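PDB 7DWN: predicted DNA-binding transcriptional regulator from Aliivibrio fischeri ES114, which probably binds promoter DNA and regulates transcription as a tetrameric member of the LysR family. Local coordinates for residues 135-139 and 153-159; 224-228 and 240-245. All coordinates share one frame; numbering follows the deposited sequence.

How the interactions relate
Both contacts lie in the substrate-binding part of the chain, within the range 88-290, yet they share no element. Their centres are 26 Å apart and their nearest atoms about 15 Å. Interaction 1 joins helix 134-140 to the loop between strands 145-149 and 160-174. Interaction 2 joins helix 224-232 to the end of strand 238-241 and the turn after it. Each is partly buried and pairs an apolar patch with one hydrogen bond. In interaction 1 an exposed arginine meets a tyrosine hydroxyl beside leucines. In interaction 2 a lysine reaches a backbone carbonyl, and no touching residue is fully exposed. A bound MES molecule and a second subunit lie next to interaction 2.

Interaction 1: residues 135-139 and 153-159; sequences TKELR and ILRLPPY
Y159 points its ring from the end of its loop at helix 134-140, and its hydroxyl meets R139. R139 NH1 donates to Y159 OH at 2.6 Å with an N-H...O angle of 157°. The hydroxyl lies in the guanidinium plane, at its edge, and the guanidinium and ring planes are 55° apart. The R139 chain bends at chi3 (-51°), which folds the guanidinium back over its own helix. One face of the group then lies over K136 CA and T135 O. CG of R139 also sits at the edge of the tyrosine ring, 3.7 Å from Y159 CE1.

T135 crosses Y159 at about a right angle. Its CG2 is anti to the backbone N and approaches the phenol end, 3.5 Å from Y159 CZ. The same methyl packs against L154 CD2 at 3.8 Å.

L154 CD2 stands over the centre of one face of the Y159 ring. P158 CG covers the opposite face near the rim, so the loop clamps its own tyrosine. L138 CD2 completes the apolar patch, 4.1 Å from both L154 CD2 and Y159 CD1. L138 and L154 also touch Y271 of strand 264-272.

I153 to L156 form a type I turn within this loop, and a cis peptide bond precedes P158. The arrangement is a helix packed against a strand-connecting loop in an alpha/beta subdomain, in the periplasmic-binding-protein-like fold of LysR regulators.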
loop_
_atom_site.group_PDB
_atom_site.type_symbol
_atom_site.label_atom_id
_atom_site.label_comp_id
_atom_site.label_asym_id
_atom_site.label_seq_id
_atom_site.Cartn_x
_atom_site.Cartn_y
_atom_site.Cartn_z
ATOM N N THR A 135 6.322 1.776 16.626
ATOM C CA THR A 135 6.459 0.331 16.779
ATOM C C THR A 135 6.810 -0.325 15.446
ATOM O O THR A 135 7.755 -1.124 15.352
ATOM C CB THR A 135 5.160 -0.243 17.347
ATOM O OG1 THR A 135 4.666 0.628 18.371
ATOM C CG2 THR A 135 5.389 -1.608 17.950
ATOM N N LYS A 136 6.063 0.020 14.397
ATOM C CA LYS A 136 6.345 -0.510 13.069
ATOM C C LYS A 136 7.697 -0.028 12.555
ATOM O O LYS A 136 8.430 -0.788 11.910
ATOM C CB LYS A 136 5.221 -0.113 12.111
ATOM C CG LYS A 136 5.389 -0.600 10.684
ATOM C CD LYS A 136 4.108 -0.378 9.895
ATOM C CE LYS A 136 4.311 -0.644 8.416
ATOM N NZ LYS A 136 5.264 0.324 7.809
ATOM N N GLU A 137 8.045 1.234 12.829
ATOM C CA GLU A 137 9.352 1.747 12.429
ATOM C C GLU A 137 10.476 0.961 13.094
ATOM O O GLU A 137 11.519 0.709 12.478
ATOM C CB GLU A 137 9.465 3.232 12.777
ATOM C CG GLU A 137 8.480 4.133 12.046
ATOM C CD GLU A 137 9.001 4.618 10.711
ATOM O OE1 GLU A 137 10.206 4.932 10.619
ATOM O OE2 GLU A 137 8.205 4.690 9.751
ATOM N N LEU A 138 10.280 0.569 14.353
ATOM C CA LEU A 138 11.286 -0.217 15.057
ATOM C C LEU A 138 11.380 -1.624 14.482
ATOM O O LEU A 138 12.480 -2.174 14.351
ATOM C CB LEU A 138 10.957 -0.260 16.549
ATOM C CG LEU A 138 12.054 -0.685 17.527
ATOM C CD1 LEU A 138 13.242 0.259 17.443
ATOM C CD2 LEU A 138 11.505 -0.728 18.944
ATOM N N ARG A 139 10.237 -2.219 14.127
ATOM C CA ARG A 139 10.258 -3.553 13.531
ATOM C C ARG A 139 10.962 -3.547 12.178
ATOM O O ARG A 139 11.818 -4.398 11.907
ATOM C CB ARG A 139 8.837 -4.097 13.386
ATOM C CG ARG A 139 8.238 -4.633 14.667
ATOM C CD ARG A 139 6.992 -5.450 14.370
ATOM N NE ARG A 139 6.060 -4.723 13.513
ATOM C CZ ARG A 139 5.118 -3.899 13.962
ATOM N NH1 ARG A 139 4.978 -3.695 15.264
ATOM N NH2 ARG A 139 4.314 -3.280 13.108
ATOM N N ILE A 153 2.846 -2.367 24.623
ATOM C CA ILE A 153 3.283 -3.184 23.495
ATOM C C ILE A 153 4.801 -3.210 23.386
ATOM O O ILE A 153 5.409 -4.275 23.258
ATOM C CB ILE A 153 2.635 -2.679 22.186
ATOM C CG1 ILE A 153 1.118 -2.888 22.212
ATOM C CG2 ILE A 153 3.251 -3.369 20.976
ATOM C CD1 ILE A 153 0.335 -1.702 22.750
ATOM N N LEU A 154 5.435 -2.036 23.441
ATOM C CA LEU A 154 6.882 -1.952 23.276
ATOM C C LEU A 154 7.644 -2.534 24.460
ATOM O O LEU A 154 8.809 -2.913 24.301
ATOM C CB LEU A 154 7.295 -0.498 23.055
ATOM C CG LEU A 154 6.900 0.100 21.705
ATOM C CD1 LEU A 154 6.983 1.615 21.753
ATOM C CD2 LEU A 154 7.789 -0.453 20.604
ATOM N N ARG A 155 7.017 -2.621 25.633
ATOM C CA ARG A 155 7.701 -3.124 26.818
ATOM C C ARG A 155 7.826 -4.644 26.829
ATOM O O ARG A 155 8.669 -5.177 27.558
ATOM C CB ARG A 155 6.966 -2.655 28.075
ATOM C CG ARG A 155 7.802 -2.658 29.340
ATOM C CD ARG A 155 6.978 -2.232 30.547
ATOM N NE ARG A 155 5.792 -3.067 30.728
ATOM C CZ ARG A 155 4.545 -2.659 30.512
ATOM N NH1 ARG A 155 4.309 -1.415 30.116
ATOM N NH2 ARG A 155 3.528 -3.490 30.702
ATOM N N LEU A 156 7.025 -5.345 26.035
ATOM C CA LEU A 156 6.948 -6.796 26.039
ATOM C C LEU A 156 7.595 -7.387 24.791
ATOM O O LEU A 156 7.874 -6.670 23.824
ATOM C CB LEU A 156 5.481 -7.243 26.116
ATOM C CG LEU A 156 4.722 -6.871 27.390
ATOM C CD1 LEU A 156 3.274 -7.321 27.299
ATOM C CD2 LEU A 156 5.398 -7.480 28.604
ATOM N N PRO A 157 7.867 -8.691 24.785
ATOM C CA PRO A 157 8.294 -9.359 23.549
ATOM C C PRO A 157 7.292 -9.123 22.433
ATOM O O PRO A 157 6.090 -8.954 22.693
ATOM C CB PRO A 157 8.356 -10.844 23.946
ATOM C CG PRO A 157 7.705 -10.934 25.302
ATOM C CD PRO A 157 7.935 -9.604 25.937
ATOM N N PRO A 158 7.738 -9.120 21.166
ATOM C CA PRO A 158 9.086 -9.457 20.689
ATOM C C PRO A 158 10.143 -8.367 20.891
ATOM O O PRO A 158 11.267 -8.524 20.417
ATOM C CB PRO A 158 8.862 -9.695 19.195
ATOM C CG PRO A 158 7.752 -8.770 18.851
ATOM C CD PRO A 158 6.841 -8.759 20.053
ATOM N N TYR A 159 9.792 -7.289 21.584
ATOM C CA TYR A 159 10.709 -6.178 21.778
ATOM C C TYR A 159 11.479 -6.329 23.083
ATOM O O TYR A 159 10.993 -6.917 24.053
ATOM C CB TYR A 159 9.950 -4.850 21.772
ATOM C CG TYR A 159 9.033 -4.710 20.584
ATOM C CD1 TYR A 159 9.518 -4.275 19.358
ATOM C CD2 TYR A 159 7.687 -5.031 20.682
ATOM C CE1 TYR A 159 8.687 -4.155 18.267
ATOM C CE2 TYR A 159 6.847 -4.914 19.597
ATOM C CZ TYR A 159 7.352 -4.476 18.392
ATOM O OH TYR A 159 6.516 -4.362 17.308
#

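Interaction 2: residues 224-228 and 240-245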
loop_
_atom_site.group_PDB
_atom_site.type_symbol
_atom_site.label_atom_id
_atom_site.label_comp_id
_atom_site.label_asym_id
_atom_site.label_seq_id
_atom_site.Cartn_x
_atom_site.Cartn_y
_atom_site.Cartn_z
ATOM N N THR A 224 5.329 18.924 25.693
ATOM C CA THR A 224 5.543 19.341 27.075
ATOM C C THR A 224 6.147 20.737 27.142
ATOM O O THR A 224 5.783 21.538 28.009
ATOM C CB THR A 224 6.441 18.332 27.792
ATOM O OG1 THR A 224 5.711 17.122 28.026
ATOM C CG2 THR A 224 6.945 18.889 29.116
ATOM N N ASP A 225 7.069 21.047 26.231
ATOM C CA ASP A 225 7.696 22.363 26.237
ATOM C C ASP A 225 6.672 23.466 25.991
ATOM O O ASP A 225 6.783 24.555 26.564
ATOM C CB ASP A 225 8.810 22.408 25.192
ATOM C CG ASP A 225 9.953 23.315 25.596
ATOM O OD1 ASP A 225 10.521 23.110 26.692
ATOM O OD2 ASP A 225 10.288 24.229 24.812
ATOM N N MET A 226 5.659 23.192 25.168
ATOM C CA MET A 226 4.593 24.162 24.935
ATOM C C MET A 226 3.836 24.469 26.225
ATOM O O MET A 226 3.636 25.640 26.585
ATOM C CB MET A 226 3.642 23.626 23.863
ATOM C CG MET A 226 2.779 24.669 23.184
ATOM S SD MET A 226 3.749 25.810 22.185
ATOM C CE MET A 226 3.799 27.242 23.259
ATOM N N LEU A 227 3.396 23.419 26.928
ATOM C CA LEU A 227 2.708 23.602 28.203
ATOM C C LEU A 227 3.599 24.307 29.215
ATOM O O LEU A 227 3.130 25.153 29.980
ATOM C CB LEU A 227 2.250 22.253 28.760
ATOM C CG LEU A 227 1.282 21.416 27.926
ATOM C CD1 LEU A 227 0.829 20.201 28.720
ATOM C CD2 LEU A 227 0.091 22.249 27.497
ATOM N N LYS A 228 4.888 23.964 29.232
ATOM C CA LYS A 228 5.825 24.600 30.153
ATOM C C LYS A 228 5.923 26.097 29.885
ATOM O O LYS A 228 5.882 26.912 30.816
ATOM C CB LYS A 228 7.195 23.930 30.028
ATOM C CG LYS A 228 8.315 24.594 30.807
ATOM C CD LYS A 228 9.627 23.867 30.561
ATOM C CE LYS A 228 10.795 24.567 31.228
ATOM N NZ LYS A 228 12.084 23.896 30.904
ATOM N N LEU A 240 3.558 18.765 34.531
ATOM C CA LEU A 240 4.782 18.683 33.760
ATOM C C LEU A 240 5.714 17.628 34.340
ATOM O O LEU A 240 5.748 17.439 35.561
ATOM C CB LEU A 240 5.500 20.037 33.730
ATOM C CG LEU A 240 4.655 21.186 33.176
ATOM C CD1 LEU A 240 5.441 22.487 33.150
ATOM C CD2 LEU A 240 4.156 20.830 31.788
ATOM N N PRO A 241 6.453 16.910 33.496
ATOM C CA PRO A 241 7.441 15.961 34.016
ATOM C C PRO A 241 8.518 16.692 34.800
ATOM O O PRO A 241 8.971 17.771 34.413
ATOM C CB PRO A 241 8.003 15.299 32.753
ATOM C CG PRO A 241 7.720 16.271 31.656
ATOM C CD PRO A 241 6.417 16.918 32.025
ATOM N N ALA A 242 8.921 16.091 35.919
ATOM C CA ALA A 242 9.788 16.795 36.855
ATOM C C ALA A 242 11.171 17.055 36.269
ATOM O O ALA A 242 11.818 18.041 36.638
ATOM C CB ALA A 242 9.896 16.010 38.158
ATOM N N TYR A 243 11.637 16.205 35.350
ATOM C CA TYR A 243 12.970 16.396 34.788
ATOM C C TYR A 243 13.049 17.607 33.867
ATOM O O TYR A 243 14.156 18.052 33.545
ATOM C CB TYR A 243 13.422 15.141 34.035
ATOM C CG TYR A 243 12.523 14.732 32.888
ATOM C CD1 TYR A 243 12.611 15.359 31.651
ATOM C CD2 TYR A 243 11.600 13.703 33.035
ATOM C CE1 TYR A 243 11.799 14.989 30.603
ATOM C CE2 TYR A 243 10.783 13.323 31.986
ATOM C CZ TYR A 243 10.886 13.972 30.772
ATOM O OH TYR A 243 10.080 13.601 29.722
ATOM N N SER A 244 11.912 18.151 33.440
ATOM C CA SER A 244 11.893 19.265 32.503
ATOM C C SER A 244 11.734 20.620 33.178
ATOM O O SER A 244 11.813 21.645 32.492
ATOM C CB SER A 244 10.764 19.077 31.482
ATOM O OG SER A 244 9.501 19.361 32.059
ATOM N N ILE A 245 11.512 20.659 34.491
ATOM C CA ILE A 245 11.266 21.918 35.186
ATOM C C ILE A 245 12.119 22.005 36.444
ATOM O O ILE A 245 11.755 22.695 37.403
ATOM C CB ILE A 245 9.775 22.075 35.537
ATOM C CG1 ILE A 245 9.298 20.884 36.371
ATOM C CG2 ILE A 245 8.938 22.230 34.275
ATOM C CD1 ILE A 245 7.914 21.055 36.942
#
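T224 sets its methyl CG2 against the ring of P241, 3.6 Å from P241 CD and almost as near to CG. The threonine methyl abuts the CD-CG edge of the proline ring. The contact belongs to the periplasmic-binding-protein-like fold of the LysR effector domain. It joins the first turn of helix 224-232 to the end of strand 238-241 and the short 3-10 turn 242-244. T224 CG2 is anti to the backbone N, which turns the methyl to P241 and also brings it near S244 OG. The hydroxyl OG1 is hydrogen-bonded to Y196 OH and to a sulfonate oxygen of the bound MES. That molecule probably comes from the crystallisation liquor, but it may mark a pocket.

L240 reaches the helix with both methyls. CD2 lies 3.9 Å from L227 CB. CD1 touches the backbone side of K228, 3.7 Å from K228 CA. L240 also packs on V172 of strand 160-174, so it links helix and sheet.

K228 runs out fully extended, with chi1 at 173° and every later torsion extended too. Its aliphatic part slides past I245, with CD 4.1 Å from I245 CG2. D225 and M226 of the same helix pack on H101 and I108 of the second subunit.

The turn is braced from within. P241 O accepts from both S244 N and S244 OG, the latter at 2.9 Å. The carbonyl of S244 takes the lysine: K228 NZ donates to S244 O at 2.8 Å, with a C=O...N angle of 178°.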